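Acyl-coenzyme A oxidase (Caenorhabditis elegans, PDB 5K3I) catalyses the first step of peroxisomal beta-oxidation, using FAD and O2 to desaturate acyl-CoA to (2E)-enoyl-CoA with release of H2O2. Local coordinates at residues Gly11-Leu16 against Ser317-Gln322; Thr148-Glu153 against Trp188-Leu193. The protein carries 1 engineered substitution. All blocks are in the same frame, centred on the assembly; numbering follows the deposited sequence.

Contact 1. Residues Gly11-Leu16 against Ser317-Gln322; sequences GDNPDL and SAVRRQ. With FAD (flavin-adenine dinucleotide), chain M.
At the C-terminal end of helix 292-319, where the chain leaves the helix to reach the pyrophosphate of FAD, a side-on salt bridge ties Asp15 in the first turn of helix 14-21 to Arg321. The guanidinium of Arg321 grips the carboxylate with two nitrogens: NH2 gives a nearly straight bond to Asp15 OD1 at 2.9 Å, and NE meets Asp15 OD2 at 3.1 Å. Both oxygens lie near the guanidinium plane, but the two flat groups are turned 52° apart, so the donors approach from above the carboxylate plane. The extended chain of Arg321, straight from CG to NE, spans the distance, and its NH1 is held by the carbonyl of Glu331. A leucine in place of Arg321 would probably leave the Asp15 carboxylate without its charged mate and the Glu331 carbonyl without this donor. Closer to the backbone of Asp15, its CB rests 3.5 Å from Ala318 O, and Leu16 CD1 touches Ala318 CB at 3.8 Å. Asn13 is the N-cap: its CG stands anti to the backbone N (chi1 -174°), and OD1 accepts from Asp15 N at 3.0 Å. The same amide lays ND2 across Val319 CB, while ND2 is hydrogen-bonded to Gly634 O. Next to Arg321, Arg320 turns away from helix 14-21 toward the cofactor. Its NE bonds FAD O2A at 3.0 Å and its NH2 bonds FAD O2P at 2.9 Å, one oxygen on each phosphate, while NH1 is hydrogen-bonded to Tyr637 OH of the same chain and to Met154 O of the second subunit. Helix 14-21 thus lies against the end of helix 292-319, with the loop around Gly634 beside Asn13 and the 331-335 loop hydrogen-bonded to the backbone of Ser317, Arg320 and Gln322.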
ATOM      1  N   GLY A  11      15.647 -21.186 -25.349  1.00 25.88           N
ATOM      2  CA  GLY A  11      14.642 -20.299 -25.891  1.00 26.44           C
ATOM      3  C   GLY A  11      14.241 -19.149 -24.996  1.00 26.62           C
ATOM      4  O   GLY A  11      13.551 -18.228 -25.463  1.00 26.46           O
ATOM      5  N   ASP A  12      14.659 -19.148 -23.732  1.00 25.95           N
ATOM      6  CA  ASP A  12      14.270 -18.072 -22.831  1.00 26.17           C
ATOM      7  C   ASP A  12      14.830 -16.746 -23.336  1.00 26.21           C
ATOM      8  O   ASP A  12      15.774 -16.709 -24.135  1.00 26.83           O
ATOM      9  CB  ASP A  12      14.778 -18.329 -21.411  1.00 25.54           C
ATOM     10  CG  ASP A  12      14.099 -19.500 -20.741  1.00 25.57           C
ATOM     11  OD1 ASP A  12      13.006 -19.903 -21.194  1.00 25.36           O
ATOM     12  OD2 ASP A  12      14.652 -20.018 -19.749  1.00 25.81           O
ATOM     13  N   ASN A  13      14.212 -15.656 -22.897  1.00 24.97           N
ATOM     14  CA  ASN A  13      14.710 -14.320 -23.211  1.00 24.24           C
ATOM     15  C   ASN A  13      16.163 -14.210 -22.759  1.00 23.64           C
ATOM     16  O   ASN A  13      16.452 -14.442 -21.575  1.00 25.50           O
ATOM     17  CB  ASN A  13      13.846 -13.267 -22.519  1.00 23.15           C
ATOM     18  CG  ASN A  13      14.205 -11.837 -22.911  1.00 22.92           C
ATOM     19  OD1 ASN A  13      15.287 -11.557 -23.409  1.00 23.70           O
ATOM     20  ND2 ASN A  13      13.278 -10.919 -22.667  1.00 22.63           N
ATOM     21  N   PRO A  14      17.102 -13.875 -23.652  1.00 23.79           N
ATOM     22  CA  PRO A  14      18.517 -13.862 -23.245  1.00 23.72           C
ATOM     23  C   PRO A  14      18.844 -12.767 -22.247  1.00 23.20           C
ATOM     24  O   PRO A  14      19.787 -12.921 -21.460  1.00 22.80           O
ATOM     25  CB  PRO A  14      19.265 -13.653 -24.567  1.00 23.26           C
ATOM     26  CG  PRO A  14      18.261 -13.065 -25.493  1.00 23.18           C
ATOM     27  CD  PRO A  14      16.929 -13.613 -25.090  1.00 23.53           C
ATOM     28  N   ASP A  15      18.093 -11.663 -22.250  1.00 21.99           N
ATOM     29  CA  ASP A  15      18.339 -10.634 -21.252  1.00 22.49           C
ATOM     30  C   ASP A  15      18.166 -11.197 -19.855  1.00 22.23           C
ATOM     31  O   ASP A  15      18.872 -10.787 -18.928  1.00 23.45           O
ATOM     32  CB  ASP A  15      17.424  -9.434 -21.486  1.00 22.05           C
ATOM     33  CG  ASP A  15      17.951  -8.506 -22.569  1.00 21.71           C
ATOM     34  OD1 ASP A  15      19.159  -8.591 -22.880  1.00 20.32           O
ATOM     35  OD2 ASP A  15      17.164  -7.705 -23.122  1.00 22.82           O
ATOM     36  N   LEU A  16      17.243 -12.145 -19.691  1.00 23.20           N
ATOM     37  CA  LEU A  16      17.016 -12.766 -18.391  1.00 22.68           C
ATOM     38  C   LEU A  16      17.992 -13.904 -18.130  1.00 22.62           C
ATOM     39  O   LEU A  16      18.532 -14.018 -17.024  1.00 22.90           O
ATOM     40  CB  LEU A  16      15.576 -13.268 -18.301  1.00 22.70           C
ATOM     41  CG  LEU A  16      15.104 -13.877 -16.976  1.00 22.31           C
ATOM     42  CD1 LEU A  16      15.460 -12.975 -15.817  1.00 22.62           C
ATOM     43  CD2 LEU A  16      13.600 -14.123 -17.019  1.00 22.08           C
ATOM     44  N   SER A 317      12.842  -6.588 -14.258  1.00 19.40           N
ATOM     45  CA  SER A 317      13.913  -5.600 -14.312  1.00 20.05           C
ATOM     46  C   SER A 317      15.033  -6.052 -15.236  1.00 21.96           C
ATOM     47  O   SER A 317      15.765  -5.218 -15.785  1.00 22.69           O
ATOM     48  CB  SER A 317      14.440  -5.305 -12.907  1.00 19.27           C
ATOM     49  OG  SER A 317      13.446  -4.687 -12.102  1.00 19.39           O
ATOM     50  N   ALA A 318      15.177  -7.360 -15.430  1.00 21.91           N
ATOM     51  CA  ALA A 318      16.210  -7.851 -16.331  1.00 22.18           C
ATOM     52  C   ALA A 318      15.800  -7.706 -17.791  1.00 22.29           C
ATOM     53  O   ALA A 318      16.656  -7.475 -18.650  1.00 23.01           O
ATOM     54  CB  ALA A 318      16.561  -9.305 -16.009  1.00 22.81           C
ATOM     55  N   VAL A 319      14.510  -7.834 -18.091  1.00 21.99           N
ATOM     56  CA  VAL A 319      14.049  -7.696 -19.468  1.00 22.10           C
ATOM     57  C   VAL A 319      13.695  -6.244 -19.820  1.00 22.42           C
ATOM     58  O   VAL A 319      13.858  -5.838 -20.975  1.00 25.22           O
ATOM     59  CB  VAL A 319      12.873  -8.653 -19.750  1.00 22.13           C
ATOM     60  CG1 VAL A 319      12.550  -9.495 -18.536  1.00 21.80           C
ATOM     61  CG2 VAL A 319      11.635  -7.914 -20.248  1.00 21.76           C
ATOM     62  N   ARG A 320      13.220  -5.438 -18.859  1.00 21.82           N
ATOM     63  CA  ARG A 320      12.895  -4.037 -19.143  1.00 21.93           C
ATOM     64  C   ARG A 320      14.170  -3.214 -19.342  1.00 21.23           C
ATOM     65  O   ARG A 320      14.961  -3.038 -18.411  1.00 22.84           O
ATOM     66  CB  ARG A 320      12.053  -3.446 -18.009  1.00 22.70           C
ATOM     67  CG  ARG A 320      11.614  -1.976 -18.187  1.00 23.14           C
ATOM     68  CD  ARG A 320      10.944  -1.640 -19.527  1.00 23.74           C
ATOM     69  NE  ARG A 320      10.250  -0.349 -19.458  1.00 23.76           N
ATOM     70  CZ  ARG A 320       9.194  -0.012 -20.197  1.00 24.07           C
ATOM     71  NH1 ARG A 320       8.725  -0.849 -21.107  1.00 23.84           N
ATOM     72  NH2 ARG A 320       8.631   1.182 -20.058  1.00 24.58           N
ATOM     73  N   ARG A 321      14.365  -2.712 -20.554  1.00 23.99           N
ATOM     74  CA  ARG A 321      15.413  -1.750 -20.853  1.00 23.75           C
ATOM     75  C   ARG A 321      14.801  -0.359 -20.913  1.00 23.20           C
ATOM     76  O   ARG A 321      13.679  -0.194 -21.402  1.00 23.98           O
ATOM     77  CB  ARG A 321      16.091  -2.094 -22.179  1.00 24.02           C
ATOM     78  CG  ARG A 321      17.065  -3.225 -22.056  1.00 24.62           C
ATOM     79  CD  ARG A 321      17.548  -3.735 -23.392  1.00 24.91           C
ATOM     80  NE  ARG A 321      18.399  -4.901 -23.191  1.00 24.81           N
ATOM     81  CZ  ARG A 321      19.686  -4.847 -22.867  1.00 24.60           C
ATOM     82  NH1 ARG A 321      20.284  -3.678 -22.714  1.00 23.95           N
ATOM     83  NH2 ARG A 321      20.372  -5.965 -22.692  1.00 23.64           N
ATOM     84  N   GLN A 322      15.539   0.639 -20.418  1.00 26.11           N
ATOM     85  CA  GLN A 322      15.005   1.996 -20.341  1.00 26.43           C
ATOM     86  C   GLN A 322      16.077   3.017 -19.976  1.00 26.26           C
ATOM     87  O   GLN A 322      16.543   3.053 -18.832  1.00 26.79           O
ATOM     88  CB  GLN A 322      13.860   2.057 -19.326  1.00 26.34           C
ATOM     89  CG  GLN A 322      12.889   3.223 -19.489  1.00 26.39           C
ATOM     90  CD  GLN A 322      12.081   3.191 -20.788  1.00 26.76           C
ATOM     91  OE1 GLN A 322      11.480   4.197 -21.172  1.00 26.48           O
ATOM     92  NE2 GLN A 322      12.071   2.047 -21.468  1.00 26.55           N
TER
HETATM   93  PA  FAD M 702       9.956   2.519 -16.179  1.00 26.03           P
HETATM   94  O1A FAD M 702      11.083   3.296 -16.790  1.00 24.96           O
HETATM   95  O2A FAD M 702       9.714   1.335 -17.088  1.00 26.19           O
HETATM   96  O5B FAD M 702      10.341   2.047 -14.643  1.00 25.12           O
HETATM   97  C5B FAD M 702      10.722   0.728 -14.337  1.00 25.16           C
HETATM   98  C4B FAD M 702      11.849   0.927 -13.284  1.00 24.65           C
HETATM   99  O4B FAD M 702      12.916   1.397 -13.879  1.00 24.49           O
HETATM  100  C3B FAD M 702      11.413   2.044 -12.308  1.00 24.41           C
HETATM  101  O3B FAD M 702      11.713   1.669 -11.039  1.00 24.41           O
HETATM  102  C2B FAD M 702      12.250   3.290 -12.657  1.00 24.04           C
HETATM  103  O2B FAD M 702      12.529   4.139 -11.443  1.00 24.94           O
HETATM  104  C1B FAD M 702      13.349   2.763 -13.106  1.00 23.72           C
HETATM  105  N9A FAD M 702      14.008   3.665 -14.002  1.00 23.08           N
HETATM  106  C8A FAD M 702      13.600   4.006 -15.242  1.00 22.95           C
HETATM  107  N7A FAD M 702      14.460   4.884 -15.733  1.00 22.93           N
HETATM  108  C5A FAD M 702      15.424   5.104 -14.791  1.00 22.77           C
HETATM  109  C6A FAD M 702      16.545   5.912 -14.775  1.00 22.12           C
HETATM  110  N6A FAD M 702      17.192   6.839 -15.664  1.00 21.62           N
HETATM  111  N1A FAD M 702      17.334   5.938 -13.706  1.00 22.41           N
HETATM  112  C2A FAD M 702      17.018   5.162 -12.636  1.00 22.78           C
HETATM  113  N3A FAD M 702      15.928   4.367 -12.639  1.00 22.54           N
HETATM  114  C4A FAD M 702      15.132   4.341 -13.721  1.00 22.77           C
HETATM  115  N1  FAD M 702       0.975   7.780 -20.340  1.00 24.90           N
HETATM  116  C2  FAD M 702       0.351   8.807 -21.213  1.00 24.72           C
HETATM  117  O2  FAD M 702       0.946   9.158 -22.197  1.00 24.92           O
HETATM  118  N3  FAD M 702      -0.995   9.357 -20.905  1.00 25.18           N
HETATM  119  C4  FAD M 702      -1.648   8.876 -19.713  1.00 24.79           C
HETATM  120  O4  FAD M 702      -2.694   9.245 -19.380  1.00 24.15           O
HETATM  121  C4X FAD M 702      -1.000   7.858 -18.842  1.00 25.07           C
HETATM  122  N5  FAD M 702      -1.744   7.452 -17.693  1.00 25.17           N
HETATM  123  C5X FAD M 702      -1.166   6.453 -16.791  1.00 24.27           C
HETATM  124  C6  FAD M 702      -1.929   6.088 -15.680  1.00 24.33           C
HETATM  125  C7  FAD M 702      -1.426   5.143 -14.793  1.00 23.55           C
HETATM  126  C7M FAD M 702      -2.517   4.996 -13.713  1.00 23.15           C
HETATM  127  C8  FAD M 702      -0.168   4.562 -15.009  1.00 23.82           C
HETATM  128  C8M FAD M 702       0.390   3.528 -14.049  1.00 24.56           C
HETATM  129  C9  FAD M 702       0.589   4.932 -16.131  1.00 23.96           C
HETATM  130  C9A FAD M 702       0.085   5.890 -17.032  1.00 24.23           C
HETATM  131  N10 FAD M 702       0.874   6.306 -18.247  1.00 24.22           N
HETATM  132  C10 FAD M 702       0.292   7.309 -19.134  1.00 24.98           C
HETATM  133  C1' FAD M 702       2.189   5.718 -18.480  1.00 23.86           C
HETATM  134  C2' FAD M 702       3.162   6.494 -17.571  1.00 23.54           C
HETATM  135  O2' FAD M 702       3.378   7.761 -18.113  1.00 22.82           O
HETATM  136  C3' FAD M 702       4.470   5.735 -17.365  1.00 23.45           C
HETATM  137  O3' FAD M 702       4.133   4.488 -16.851  1.00 22.72           O
HETATM  138  C4' FAD M 702       5.251   6.551 -16.339  1.00 23.71           C
HETATM  139  O4' FAD M 702       5.623   7.755 -16.922  1.00 23.59           O
HETATM  140  C5' FAD M 702       6.513   5.794 -15.916  1.00 24.28           C
HETATM  141  O5' FAD M 702       7.262   5.518 -17.088  1.00 25.38           O
HETATM  142  P   FAD M 702       7.660   3.914 -17.316  1.00 24.76           P
HETATM  143  O1P FAD M 702       6.409   3.082 -17.302  1.00 24.89           O
HETATM  144  O2P FAD M 702       8.360   3.637 -18.618  1.00 24.43           O
HETATM  145  O3P FAD M 702       8.592   3.451 -16.037  1.00 25.36           O

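Contact 2. Residues Thr148-Glu153 against Trp188-Leu193; sequences TYAQTE and WWPGNL. With FAD (flavin-adenine dinucleotide), chain I.
The end of strand 147-150 and the loop after it run beside the turn that follows strand 187-188, Trp188 N donating to Thr152 O at 2.9 Å and a type II turn spanning Pro190 to Leu193. Thr148 OG1 donates to Gly191 O at 2.6 Å in the carbonyl plane; its position anti to the backbone N (chi1 -176°) directs the hydroxyl at the turn and leaves CG2 against Leu193 CD1. Pro190 meets the strand end through CB and CG, CG 3.4 Å from Ala150 CA and CB against Tyr149 O. Beyond it, Thr152 turns its hydroxyl to the flavin, OG1 donating to FAD N1 at 2.7 Å, while its CG2 approaches the Trp189 ring obliquely. The indole of Trp189 lays one face over the benzenoid part of the isoalloxazine, with FAD C9 3.8 Å above the ring plane and offset toward its rim. Tyr149 OH bonds Gln151 OE1, tying a strand side chain to one in the loop that follows. Backbone groups read the pyrimidine edge: FAD N3 donates to Tyr149 O, FAD O2 accepts from both Gln151 N and Thr152 N, the latter at 2.7 Å and 177°, and Gly191 N donates to FAD O4. Two hydrogen bonds therefore grip O2, and the N1 contact would probably favour negative charge there in the reduced flavin. His412 of the second subunit meets both tryptophan rings. This is the flavin site characteristic of the acyl-CoA oxidase and dehydrogenase fold, in which the beta domain holds the isoalloxazine and the cofactor is shared across the dimer.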
ATOM      1  N   THR A 148     -15.230 -22.898  10.037  1.00 29.69           N
ATOM      2  CA  THR A 148     -14.438 -21.696  10.238  1.00 29.06           C
ATOM      3  C   THR A 148     -14.403 -21.375  11.724  1.00 28.26           C
ATOM      4  O   THR A 148     -15.005 -22.072  12.550  1.00 28.55           O
ATOM      5  CB  THR A 148     -15.001 -20.516   9.441  1.00 28.28           C
ATOM      6  OG1 THR A 148     -14.128 -19.389   9.594  1.00 27.06           O
ATOM      7  CG2 THR A 148     -16.387 -20.151   9.959  1.00 28.55           C
ATOM      8  N   TYR A 149     -13.684 -20.305  12.057  1.00 28.24           N
ATOM      9  CA  TYR A 149     -13.434 -19.885  13.432  1.00 27.42           C
ATOM     10  C   TYR A 149     -14.043 -18.496  13.578  1.00 27.74           C
ATOM     11  O   TYR A 149     -13.583 -17.546  12.935  1.00 28.26           O
ATOM     12  CB  TYR A 149     -11.937 -19.876  13.741  1.00 27.11           C
ATOM     13  CG  TYR A 149     -11.620 -19.520  15.169  1.00 26.87           C
ATOM     14  CD1 TYR A 149     -11.720 -20.470  16.173  1.00 27.25           C
ATOM     15  CD2 TYR A 149     -11.252 -18.229  15.517  1.00 26.37           C
ATOM     16  CE1 TYR A 149     -11.437 -20.155  17.479  1.00 27.33           C
ATOM     17  CE2 TYR A 149     -10.971 -17.898  16.819  1.00 26.30           C
ATOM     18  CZ  TYR A 149     -11.065 -18.856  17.796  1.00 26.80           C
ATOM     19  OH  TYR A 149     -10.790 -18.522  19.101  1.00 26.19           O
ATOM     20  N   ALA A 150     -15.080 -18.380  14.405  1.00 26.05           N
ATOM     21  CA  ALA A 150     -15.862 -17.151  14.531  1.00 25.62           C
ATOM     22  C   ALA A 150     -15.596 -16.483  15.880  1.00 25.73           C
ATOM     23  O   ALA A 150     -16.255 -16.777  16.875  1.00 26.45           O
ATOM     24  CB  ALA A 150     -17.353 -17.447  14.355  1.00 25.74           C
ATOM     25  N   GLN A 151     -14.631 -15.564  15.901  1.00 23.29           N
ATOM     26  CA  GLN A 151     -14.286 -14.792  17.091  1.00 24.41           C
ATOM     27  C   GLN A 151     -14.766 -13.347  17.010  1.00 25.34           C
ATOM     28  O   GLN A 151     -15.558 -12.901  17.846  1.00 25.17           O
ATOM     29  CB  GLN A 151     -12.768 -14.837  17.284  1.00 25.15           C
ATOM     30  CG  GLN A 151     -12.260 -14.141  18.518  1.00 26.60           C
ATOM     31  CD  GLN A 151     -10.815 -14.500  18.804  1.00 28.34           C
ATOM     32  OE1 GLN A 151     -10.513 -15.598  19.270  1.00 33.70           O
ATOM     33  NE2 GLN A 151      -9.905 -13.578  18.497  1.00 28.09           N
ATOM     34  N   THR A 152     -14.283 -12.603  16.015  1.00 23.42           N
ATOM     35  CA  THR A 152     -14.590 -11.183  15.874  1.00 24.49           C
ATOM     36  C   THR A 152     -16.078 -10.913  15.684  1.00 24.36           C
ATOM     37  O   THR A 152     -16.801 -11.683  15.041  1.00 26.55           O
ATOM     38  CB  THR A 152     -13.791 -10.606  14.707  1.00 24.68           C
ATOM     39  OG1 THR A 152     -12.405 -10.889  14.919  1.00 25.39           O
ATOM     40  CG2 THR A 152     -13.978  -9.095  14.571  1.00 25.04           C
ATOM     41  N   GLU A 153     -16.519  -9.790  16.242  1.00 26.12           N
ATOM     42  CA  GLU A 153     -17.864  -9.278  16.083  1.00 25.84           C
ATOM     43  C   GLU A 153     -17.789  -7.886  15.477  1.00 26.63           C
ATOM     44  O   GLU A 153     -16.722  -7.273  15.414  1.00 26.28           O
ATOM     45  CB  GLU A 153     -18.586  -9.237  17.432  1.00 24.78           C
ATOM     46  CG  GLU A 153     -18.547 -10.550  18.167  1.00 24.96           C
ATOM     47  CD  GLU A 153     -19.309 -10.497  19.476  1.00 24.40           C
ATOM     48  OE1 GLU A 153     -19.504  -9.379  19.995  1.00 24.04           O
ATOM     49  OE2 GLU A 153     -19.684 -11.573  20.001  1.00 24.15           O
ATOM     50  N   TRP A 188     -18.556 -11.235  12.815  1.00 24.62           N
ATOM     51  CA  TRP A 188     -18.269 -10.381  11.670  1.00 23.72           C
ATOM     52  C   TRP A 188     -16.782 -10.485  11.394  1.00 23.88           C
ATOM     53  O   TRP A 188     -15.972 -10.297  12.312  1.00 24.04           O
ATOM     54  CB  TRP A 188     -18.686  -8.937  11.972  1.00 23.36           C
ATOM     55  CG  TRP A 188     -18.815  -8.036  10.784  1.00 22.59           C
ATOM     56  CD1 TRP A 188     -17.801  -7.490  10.057  1.00 22.73           C
ATOM     57  CD2 TRP A 188     -20.031  -7.571  10.189  1.00 22.26           C
ATOM     58  NE1 TRP A 188     -18.307  -6.710   9.048  1.00 22.57           N
ATOM     59  CE2 TRP A 188     -19.674  -6.746   9.105  1.00 22.32           C
ATOM     60  CE3 TRP A 188     -21.384  -7.775  10.462  1.00 22.02           C
ATOM     61  CZ2 TRP A 188     -20.618  -6.126   8.297  1.00 22.11           C
ATOM     62  CZ3 TRP A 188     -22.321  -7.160   9.655  1.00 22.07           C
ATOM     63  CH2 TRP A 188     -21.933  -6.343   8.587  1.00 22.17           C
ATOM     64  N   TRP A 189     -16.442 -10.868  10.145  1.00 22.31           N
ATOM     65  CA  TRP A 189     -15.117 -11.129   9.561  1.00 22.95           C
ATOM     66  C   TRP A 189     -14.645 -12.585   9.513  1.00 24.39           C
ATOM     67  O   TRP A 189     -13.718 -12.851   8.743  1.00 24.90           O
ATOM     68  CB  TRP A 189     -14.020 -10.293  10.220  1.00 22.16           C
ATOM     69  CG  TRP A 189     -13.991  -8.910   9.704  1.00 22.11           C
ATOM     70  CD1 TRP A 189     -14.376  -7.771  10.347  1.00 21.99           C
ATOM     71  CD2 TRP A 189     -13.594  -8.517   8.390  1.00 21.48           C
ATOM     72  NE1 TRP A 189     -14.219  -6.687   9.517  1.00 21.65           N
ATOM     73  CE2 TRP A 189     -13.743  -7.123   8.310  1.00 21.45           C
ATOM     74  CE3 TRP A 189     -13.119  -9.212   7.275  1.00 21.38           C
ATOM     75  CZ2 TRP A 189     -13.443  -6.412   7.156  1.00 21.58           C
ATOM     76  CZ3 TRP A 189     -12.818  -8.507   6.140  1.00 21.78           C
ATOM     77  CH2 TRP A 189     -12.976  -7.119   6.086  1.00 22.22           C
ATOM     78  N   PRO A 190     -15.170 -13.539  10.294  1.00 23.22           N
ATOM     79  CA  PRO A 190     -14.720 -14.924  10.115  1.00 24.71           C
ATOM     80  C   PRO A 190     -14.791 -15.334   8.652  1.00 26.02           C
ATOM     81  O   PRO A 190     -15.833 -15.226   8.001  1.00 27.79           O
ATOM     82  CB  PRO A 190     -15.697 -15.716  10.990  1.00 24.97           C
ATOM     83  CG  PRO A 190     -15.997 -14.787  12.066  1.00 24.28           C
ATOM     84  CD  PRO A 190     -16.122 -13.463  11.421  1.00 23.95           C
ATOM     85  N   GLY A 191     -13.663 -15.809   8.137  1.00 28.64           N
ATOM     86  CA  GLY A 191     -13.594 -16.148   6.731  1.00 29.19           C
ATOM     87  C   GLY A 191     -14.397 -17.399   6.431  1.00 29.17           C
ATOM     88  O   GLY A 191     -14.491 -18.312   7.250  1.00 30.22           O
ATOM     89  N   ASN A 192     -15.019 -17.416   5.255  1.00 28.33           N
ATOM     90  CA  ASN A 192     -15.815 -18.527   4.751  1.00 27.67           C
ATOM     91  C   ASN A 192     -17.069 -18.745   5.585  1.00 28.65           C
ATOM     92  O   ASN A 192     -17.675 -19.819   5.518  1.00 32.18           O
ATOM     93  CB  ASN A 192     -14.995 -19.817   4.673  1.00 26.62           C
ATOM     94  CG  ASN A 192     -13.809 -19.693   3.739  1.00 26.99           C
ATOM     95  OD1 ASN A 192     -12.671 -19.993   4.106  1.00 27.86           O
ATOM     96  ND2 ASN A 192     -14.072 -19.254   2.510  1.00 26.90           N
ATOM     97  N   LEU A 193     -17.471 -17.747   6.378  1.00 27.51           N
ATOM     98  CA  LEU A 193     -18.638 -17.851   7.241  1.00 27.29           C
ATOM     99  C   LEU A 193     -19.911 -17.466   6.509  1.00 27.08           C
ATOM    100  O   LEU A 193     -20.988 -17.974   6.838  1.00 29.01           O
ATOM    101  CB  LEU A 193     -18.463 -16.960   8.478  1.00 27.01           C
ATOM    102  CG  LEU A 193     -19.615 -16.904   9.489  1.00 27.20           C
ATOM    103  CD1 LEU A 193     -19.959 -18.293   9.971  1.00 27.20           C
ATOM    104  CD2 LEU A 193     -19.298 -15.985  10.661  1.00 28.18           C
TER
HETATM  105  PA  FAD I 701     -10.078  -2.086  16.262  1.00 24.68           P
HETATM  106  O1A FAD I 701      -9.509  -2.442  17.610  1.00 23.78           O
HETATM  107  O2A FAD I 701     -11.570  -1.872  16.384  1.00 25.02           O
HETATM  108  O5B FAD I 701      -9.328  -0.725  15.741  1.00 23.89           O
HETATM  109  C5B FAD I 701      -7.927  -0.817  15.818  1.00 24.08           C
HETATM  110  C4B FAD I 701      -7.443   0.646  15.962  1.00 23.54           C
HETATM  111  O4B FAD I 701      -7.674   1.067  17.169  1.00 22.81           O
HETATM  112  C3B FAD I 701      -5.931   0.535  15.749  1.00 23.59           C
HETATM  113  O3B FAD I 701      -5.483   1.625  15.067  1.00 23.77           O
HETATM  114  C2B FAD I 701      -5.328   0.447  17.160  1.00 23.33           C
HETATM  115  O2B FAD I 701      -4.200   1.434  17.210  1.00 23.56           O
HETATM  116  C1B FAD I 701      -6.262   0.879  17.960  1.00 22.68           C
HETATM  117  N9A FAD I 701      -6.504   0.105  19.157  1.00 22.08           N
HETATM  118  C8A FAD I 701      -7.479  -0.789  19.405  1.00 21.91           C
HETATM  119  N7A FAD I 701      -7.315  -1.239  20.645  1.00 21.74           N
HETATM  120  C5A FAD I 701      -6.230  -0.606  21.181  1.00 21.68           C
HETATM  121  C6A FAD I 701      -5.591  -0.664  22.403  1.00 21.57           C
HETATM  122  N6A FAD I 701      -5.734  -1.375  23.646  1.00 21.14           N
HETATM  123  N1A FAD I 701      -4.519   0.101  22.637  1.00 21.97           N
HETATM  124  C2A FAD I 701      -4.048   0.940  21.679  1.00 21.79           C
HETATM  125  N3A FAD I 701      -4.668   0.995  20.489  1.00 21.55           N
HETATM  126  C4A FAD I 701      -5.748   0.229  20.249  1.00 21.66           C
HETATM  127  N1  FAD I 701     -11.754 -12.341  12.743  1.00 21.06           N
HETATM  128  C2  FAD I 701     -12.182 -13.688  13.144  1.00 21.21           C
HETATM  129  O2  FAD I 701     -12.652 -13.858  14.240  1.00 21.35           O
HETATM  130  N3  FAD I 701     -12.005 -14.783  12.162  1.00 21.27           N
HETATM  131  C4  FAD I 701     -11.426 -14.506  10.856  1.00 21.08           C
HETATM  132  O4  FAD I 701     -11.286 -15.354  10.073  1.00 21.13           O
HETATM  133  C4X FAD I 701     -11.001 -13.119  10.466  1.00 20.93           C
HETATM  134  N5  FAD I 701     -10.430 -12.822   9.171  1.00 20.82           N
HETATM  135  C5X FAD I 701     -10.017 -11.440   8.841  1.00 20.49           C
HETATM  136  C6  FAD I 701      -9.466 -11.185   7.577  1.00 20.53           C
HETATM  137  C7  FAD I 701      -9.080  -9.867   7.267  1.00 20.45           C
HETATM  138  C7M FAD I 701      -8.519  -9.924   5.831  1.00 20.11           C
HETATM  139  C8  FAD I 701      -9.241  -8.820   8.195  1.00 20.31           C
HETATM  140  C8M FAD I 701      -8.820  -7.403   7.840  1.00 20.18           C
HETATM  141  C9  FAD I 701      -9.801  -9.089   9.462  1.00 20.32           C
HETATM  142  C9A FAD I 701     -10.183 -10.413   9.771  1.00 20.51           C
HETATM  143  N10 FAD I 701     -10.778 -10.726  11.113  1.00 20.73           N
HETATM  144  C10 FAD I 701     -11.176 -12.078  11.426  1.00 21.00           C
HETATM  145  C1' FAD I 701     -10.957  -9.684  12.108  1.00 20.85           C
HETATM  146  C2' FAD I 701      -9.619  -9.387  12.824  1.00 20.98           C
HETATM  147  O2' FAD I 701      -9.314 -10.384  13.753  1.00 20.79           O
HETATM  148  C3' FAD I 701      -9.819  -8.051  13.521  1.00 21.11           C
HETATM  149  O3' FAD I 701     -10.226  -7.169  12.529  1.00 20.77           O
HETATM  150  C4' FAD I 701      -8.475  -7.652  14.108  1.00 21.45           C
HETATM  151  O4' FAD I 701      -8.286  -8.355  15.294  1.00 21.51           O
HETATM  152  C5' FAD I 701      -8.449  -6.158  14.429  1.00 21.81           C
HETATM  153  O5' FAD I 701      -9.251  -5.911  15.565  1.00 22.49           O
HETATM  154  P   FAD I 701     -10.424  -4.775  15.325  1.00 23.12           P
HETATM  155  O1P FAD I 701     -11.157  -5.066  14.022  1.00 22.63           O
HETATM  156  O2P FAD I 701     -11.424  -4.748  16.438  1.00 22.55           O
HETATM  157  O3P FAD I 701      -9.736  -3.280  15.172  1.00 23.57           O

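How the contacts relate
Contact 2 is nested in sequence within the long loop closed by contact 1: the N-terminal helix 14-21 comes first, then strand 147-150 and the turn after strand 187-188 in the beta domain, and lastly the end of helix 292-319. In space they sit on opposite sides of the chain's centre, their centres about 45 Å apart and their nearest atoms about 32 Å apart, and they share no helix or sheet. Each faces a different one of the two FAD molecules, and each touches the second subunit. One chain thus holds the pyrophosphate of one cofactor and the flavin ring of the other, so that each complete FAD site needs both subunits of the dimer.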